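Local coordinates for protein peptidase S15/CocE/NonD (Thaumarchaeota archaeon SCGC AB-539-E09, PDB 4PF1) that is a serine aminopeptidase of the alpha/beta-hydrolase fold, related to the S15 X-Pro dipeptidyl-peptidases, and probably cleaves residues from the N-terminus of peptides, at residues L52-K55 with G56-N59; S81-S84 with M85-P88. All coordinates share one frame; numbering follows the deposited sequence.

Contact 1: residues L52-K55 with G56-N59; sequences LIPK and GVQN
Ile53 meets Val57 first, methyl to methyl. Its CG2 lies 4.2 Å from Val57 CG1, and the two side chains cross at about a right angle. The end of the Ile53 side chain leads away from the turn; Ile53 also packs on Glu150 and Arg35. Pro54, the last residue of strand 46-54, gives the closer packing. Val57 CG1 lies over one face of the proline ring, nearest Pro54 CD at 3.7 Å, with CB and CG slightly farther off. The same methyl reaches the carbonyl of Pro54, CG1 to O being 3.2 Å. Val57 holds CG1 between its backbone N and carbonyl carbon (chi1 83°), which turns this methyl back over the proline. Pro54 to Val57 form a type II beta turn. The turn is closed by a weak hydrogen bond from Val57 N to Pro54 O, long at 3.5 Å but fairly straight at 162°. Lys55 and Gly56 fill the two corners. Gly56 has the positive phi (86°) expected of the third residue of this turn. The closing bond is weak, but Lys55 ties the turn to its surroundings: NZ bonds to Phe30 O, and Lys55 O weakly to Arg98.

Contact 2: residues S81-S84 with M85-P88; sequences SSLS and MVVP
Leu83 and Val87 form the tightly packed side of this short turn of chain. Leu83 CD1 lies 4.1 Å from Val87 CG1, and the two side chains pass at a slant. CG of Leu83 is anti to its backbone N (chi1 179°), and from there the end of the side chain comes back toward the later residues. Methyls also close on the Leu83 carbonyl. Val86 CG2 and Val87 CG2 are each 3.4 Å from Leu83 O. This face is buried against strands of the central sheet. Tyr32 packs on Leu83 and Val86, and Ile101 packs on Val87.

The backbone makes a single, loosely bonded helical turn, 83-86, in the crossover from strand 60-67 to strand 100-105 of the alpha/beta-hydrolase sheet. Ser82 O accepts from Met85 N at 3.2 Å, with the donor above the carbonyl plane, 62° out of it. Val86 N adds weak bonds to Ser82 O and Leu83 O. At the first residue of the turn, Leu83 N donates to Asp31 OD1.

The other side is more polar, and its serines are partly exposed. Ser82 OG and Ser84 OG share a hydrogen bond of 2.7 Å. Ser84 places its hydroxyl between its own N and carbonyl carbon (chi1 58°), on the side of Ser82. Met85, itself buried, has CG 4.1 Å from Ser82 CB, and the side chain then bends away at chi2 and chi3; it also packs on Phe78 and Ser80. Glu514 of the second subunit packs on Ser82 and Met85, and Pro516 of that subunit on Ser84. One water joins the turn to the residue after it, donating to both Ser84 O and Val87 O.

Contact 1 is only partly buried and lies at the end of strand 46-54, where the chain turns toward strand 60-67. Contact 2 comes later in the chain and is the more buried of the two. They join directly: Leu52 CD1 of contact 1 lies 3.7 Å from Val87 CG1 of contact 2, and Pro54 CG lies 3.8 Å from Leu83 CD2. Leu83 and Val87 thus pack on the end of strand 46-54. The one backbone bond of contact 1 is weak; contact 2 has one ordinary bond and two weak ones, plus a serine pair, a bridging water and neighbouring subunits. No other chain of the assembly touches contact 1, whose exposed participants, Lys55 and Gly56, are the turn's corners.

Contact 1: residues L52-K55 with G56-N59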
ATOM      1  N   LEU A  52     -23.496 -24.807 -17.214  1.00 14.63           N
ATOM      2  CA  LEU A  52     -24.090 -23.524 -16.842  1.00 14.63           C
ATOM      3  C   LEU A  52     -24.907 -22.979 -18.011  1.00 19.19           C
ATOM      4  O   LEU A  52     -24.349 -22.613 -19.049  1.00 18.19           O
ATOM      5  CB  LEU A  52     -23.011 -22.510 -16.394  1.00 14.03           C
ATOM      6  CG  LEU A  52     -21.983 -23.007 -15.360  1.00 18.25           C
ATOM      7  CD1 LEU A  52     -20.871 -22.007 -15.189  1.00 17.92           C
ATOM      8  CD2 LEU A  52     -22.638 -23.304 -14.009  1.00 20.68           C
ATOM      9  N   ILE A  53     -26.234 -22.978 -17.861  1.00 16.92           N
ATOM     10  CA  ILE A  53     -27.134 -22.521 -18.914  1.00 17.44           C
ATOM     11  C   ILE A  53     -27.740 -21.171 -18.525  1.00 22.17           C
ATOM     12  O   ILE A  53     -28.409 -21.083 -17.495  1.00 22.25           O
ATOM     13  CB  ILE A  53     -28.244 -23.572 -19.229  1.00 20.92           C
ATOM     14  CG1 ILE A  53     -27.677 -25.012 -19.281  1.00 21.14           C
ATOM     15  CG2 ILE A  53     -28.984 -23.205 -20.528  1.00 21.85           C
ATOM     16  CD1 ILE A  53     -28.673 -26.104 -18.927  1.00 29.54           C
ATOM     17  N   PRO A  54     -27.534 -20.107 -19.335  1.00 18.94           N
ATOM     18  CA  PRO A  54     -28.163 -18.814 -19.011  1.00 19.05           C
ATOM     19  C   PRO A  54     -29.686 -18.931 -19.078  1.00 23.06           C
ATOM     20  O   PRO A  54     -30.201 -19.613 -19.960  1.00 22.61           O
ATOM     21  CB  PRO A  54     -27.612 -17.863 -20.089  1.00 20.60           C
ATOM     22  CG  PRO A  54     -26.454 -18.585 -20.705  1.00 24.70           C
ATOM     23  CD  PRO A  54     -26.769 -20.034 -20.594  1.00 20.40           C
ATOM     24  N   LYS A  55     -30.402 -18.327 -18.120  1.00 20.37           N
ATOM     25  CA  LYS A  55     -31.865 -18.433 -18.081  1.00 21.00           C
ATOM     26  C   LYS A  55     -32.527 -17.711 -19.266  1.00 26.98           C
ATOM     27  O   LYS A  55     -32.143 -16.591 -19.608  1.00 26.53           O
ATOM     28  CB  LYS A  55     -32.423 -17.909 -16.750  1.00 22.63           C
ATOM     29  CG  LYS A  55     -32.308 -18.918 -15.612  1.00 29.14           C
ATOM     30  CD  LYS A  55     -33.392 -18.710 -14.567  1.00 34.98           C
ATOM     31  CE  LYS A  55     -33.382 -19.792 -13.514  1.00 43.46           C
ATOM     32  NZ  LYS A  55     -32.468 -19.468 -12.389  1.00 47.12           N
ATOM     33  N   GLY A  56     -33.491 -18.390 -19.891  1.00 25.56           N
ATOM     34  CA  GLY A  56     -34.268 -17.868 -21.013  1.00 26.28           C
ATOM     35  C   GLY A  56     -33.651 -18.051 -22.390  1.00 30.79           C
ATOM     36  O   GLY A  56     -34.316 -17.802 -23.401  1.00 31.33           O
ATOM     37  N   VAL A  57     -32.383 -18.487 -22.449  1.00 26.56           N
ATOM     38  CA  VAL A  57     -31.667 -18.651 -23.713  1.00 26.14           C
ATOM     39  C   VAL A  57     -32.101 -19.938 -24.453  1.00 30.02           C
ATOM     40  O   VAL A  57     -32.559 -20.902 -23.834  1.00 29.89           O
ATOM     41  CB  VAL A  57     -30.127 -18.583 -23.508  1.00 29.47           C
ATOM     42  CG1 VAL A  57     -29.551 -19.928 -23.072  1.00 29.08           C
ATOM     43  CG2 VAL A  57     -29.423 -18.064 -24.759  1.00 29.24           C
ATOM     44  N   GLN A  58     -31.970 -19.917 -25.785  1.00 26.43           N
ATOM     45  CA  GLN A  58     -32.270 -21.034 -26.680  1.00 26.17           C
ATOM     46  C   GLN A  58     -31.399 -20.929 -27.935  1.00 29.06           C
ATOM     47  O   GLN A  58     -30.970 -19.827 -28.295  1.00 28.32           O
ATOM     48  CB  GLN A  58     -33.774 -21.099 -27.037  1.00 28.01           C
ATOM     49  CG  GLN A  58     -34.365 -19.821 -27.630  1.00 40.14           C
ATOM     50  CD  GLN A  58     -35.851 -19.966 -27.860  1.00 56.28           C
ATOM     51  OE1 GLN A  58     -36.302 -20.446 -28.905  1.00 51.03           O
ATOM     52  NE2 GLN A  58     -36.646 -19.567 -26.879  1.00 47.60           N
ATOM     53  N   ASN A  59     -31.098 -22.085 -28.567  1.00 25.35           N
ATOM     54  CA  ASN A  59     -30.274 -22.194 -29.781  1.00 25.01           C
ATOM     55  C   ASN A  59     -28.918 -21.445 -29.630  1.00 26.10           C
ATOM     56  O   ASN A  59     -28.496 -20.728 -30.542  1.00 25.73           O
ATOM     57  CB  ASN A  59     -31.060 -21.689 -31.011  1.00 27.36           C
ATOM     58  CG  ASN A  59     -30.627 -22.301 -32.320  1.00 50.01           C
ATOM     59  OD1 ASN A  59     -30.502 -23.525 -32.457  1.00 46.48           O
ATOM     60  ND2 ASN A  59     -30.451 -21.464 -33.329  1.00 40.71           N
TER

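Contact 2: residues S81-S84 with M85-P88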
ATOM      1  N   SER A  81     -25.138 -15.282  -7.579  1.00 14.01           N
ATOM      2  CA  SER A  81     -26.403 -15.562  -8.251  1.00 13.89           C
ATOM      3  C   SER A  81     -26.325 -15.114  -9.716  1.00 18.47           C
ATOM      4  O   SER A  81     -27.251 -15.361 -10.494  1.00 18.32           O
ATOM      5  CB  SER A  81     -27.546 -14.846  -7.537  1.00 16.40           C
ATOM      6  OG  SER A  81     -27.309 -13.451  -7.444  1.00 21.43           O
ATOM      7  N   SER A  82     -25.203 -14.467 -10.088  1.00 15.54           N
ATOM      8  CA  SER A  82     -24.957 -13.947 -11.432  1.00 15.95           C
ATOM      9  C   SER A  82     -23.956 -14.830 -12.182  1.00 19.05           C
ATOM     10  O   SER A  82     -22.908 -15.178 -11.631  1.00 18.83           O
ATOM     11  CB  SER A  82     -24.445 -12.510 -11.352  1.00 20.19           C
ATOM     12  OG  SER A  82     -24.169 -11.967 -12.631  1.00 32.63           O
ATOM     13  N   LEU A  83     -24.277 -15.177 -13.448  1.00 14.73           N
ATOM     14  CA  LEU A  83     -23.427 -16.016 -14.306  1.00 13.83           C
ATOM     15  C   LEU A  83     -22.074 -15.346 -14.581  1.00 17.77           C
ATOM     16  O   LEU A  83     -21.045 -16.025 -14.598  1.00 17.05           O
ATOM     17  CB  LEU A  83     -24.148 -16.345 -15.635  1.00 13.77           C
ATOM     18  CG  LEU A  83     -23.364 -17.202 -16.659  1.00 17.83           C
ATOM     19  CD1 LEU A  83     -23.064 -18.602 -16.116  1.00 17.60           C
ATOM     20  CD2 LEU A  83     -24.098 -17.278 -17.981  1.00 19.55           C
ATOM     21  N   SER A  84     -22.078 -14.014 -14.749  1.00 14.72           N
ATOM     22  CA  SER A  84     -20.884 -13.210 -15.007  1.00 14.65           C
ATOM     23  C   SER A  84     -19.841 -13.306 -13.873  1.00 17.34           C
ATOM     24  O   SER A  84     -18.652 -13.109 -14.125  1.00 17.08           O
ATOM     25  CB  SER A  84     -21.277 -11.748 -15.203  1.00 18.78           C
ATOM     26  OG  SER A  84     -21.965 -11.250 -14.067  1.00 25.82           O
ATOM     27  N   MET A  85     -20.294 -13.593 -12.635  1.00 12.43           N
ATOM     28  CA  MET A  85     -19.445 -13.625 -11.438  1.00 11.21           C
ATOM     29  C   MET A  85     -18.930 -15.027 -11.057  1.00 14.90           C
ATOM     30  O   MET A  85     -17.963 -15.117 -10.298  1.00 14.51           O
ATOM     31  CB  MET A  85     -20.203 -13.030 -10.240  1.00 13.14           C
ATOM     32  CG  MET A  85     -20.568 -11.566 -10.404  1.00 16.06           C
ATOM     33  SD  MET A  85     -19.144 -10.457 -10.289  1.00 18.84           S
ATOM     34  CE  MET A  85     -18.764 -10.570  -8.527  1.00 15.33           C
ATOM     35  N   VAL A  86     -19.581 -16.107 -11.535  1.00 11.32           N
ATOM     36  CA  VAL A  86     -19.193 -17.479 -11.164  1.00 10.96           C
ATOM     37  C   VAL A  86     -18.130 -18.071 -12.112  1.00 14.77           C
ATOM     38  O   VAL A  86     -17.364 -18.941 -11.700  1.00 14.51           O
ATOM     39  CB  VAL A  86     -20.410 -18.444 -11.038  1.00 15.19           C
ATOM     40  CG1 VAL A  86     -21.269 -18.094  -9.827  1.00 15.26           C
ATOM     41  CG2 VAL A  86     -21.250 -18.478 -12.317  1.00 15.10           C
ATOM     42  N   VAL A  87     -18.096 -17.617 -13.366  1.00 11.38           N
ATOM     43  CA  VAL A  87     -17.186 -18.163 -14.376  1.00 11.34           C
ATOM     44  C   VAL A  87     -15.775 -17.547 -14.296  1.00 14.56           C
ATOM     45  O   VAL A  87     -15.639 -16.375 -13.921  1.00 13.34           O
ATOM     46  CB  VAL A  87     -17.772 -18.004 -15.812  1.00 15.89           C
ATOM     47  CG1 VAL A  87     -19.016 -18.861 -15.993  1.00 16.10           C
ATOM     48  CG2 VAL A  87     -18.064 -16.539 -16.149  1.00 15.84           C
ATOM     49  N   PRO A  88     -14.712 -18.285 -14.732  1.00 10.97           N
ATOM     50  CA  PRO A  88     -13.377 -17.660 -14.806  1.00 10.45           C
ATOM     51  C   PRO A  88     -13.399 -16.475 -15.776  1.00 14.28           C
ATOM     52  O   PRO A  88     -14.237 -16.448 -16.685  1.00 13.85           O
ATOM     53  CB  PRO A  88     -12.481 -18.796 -15.324  1.00 12.08           C
ATOM     54  CG  PRO A  88     -13.247 -20.057 -15.032  1.00 16.79           C
ATOM     55  CD  PRO A  88     -14.675 -19.675 -15.233  1.00 12.57           C
TER
HETATM   56  O   HOH W   1     -16.086 -13.800 -13.782  1.00 19.79           O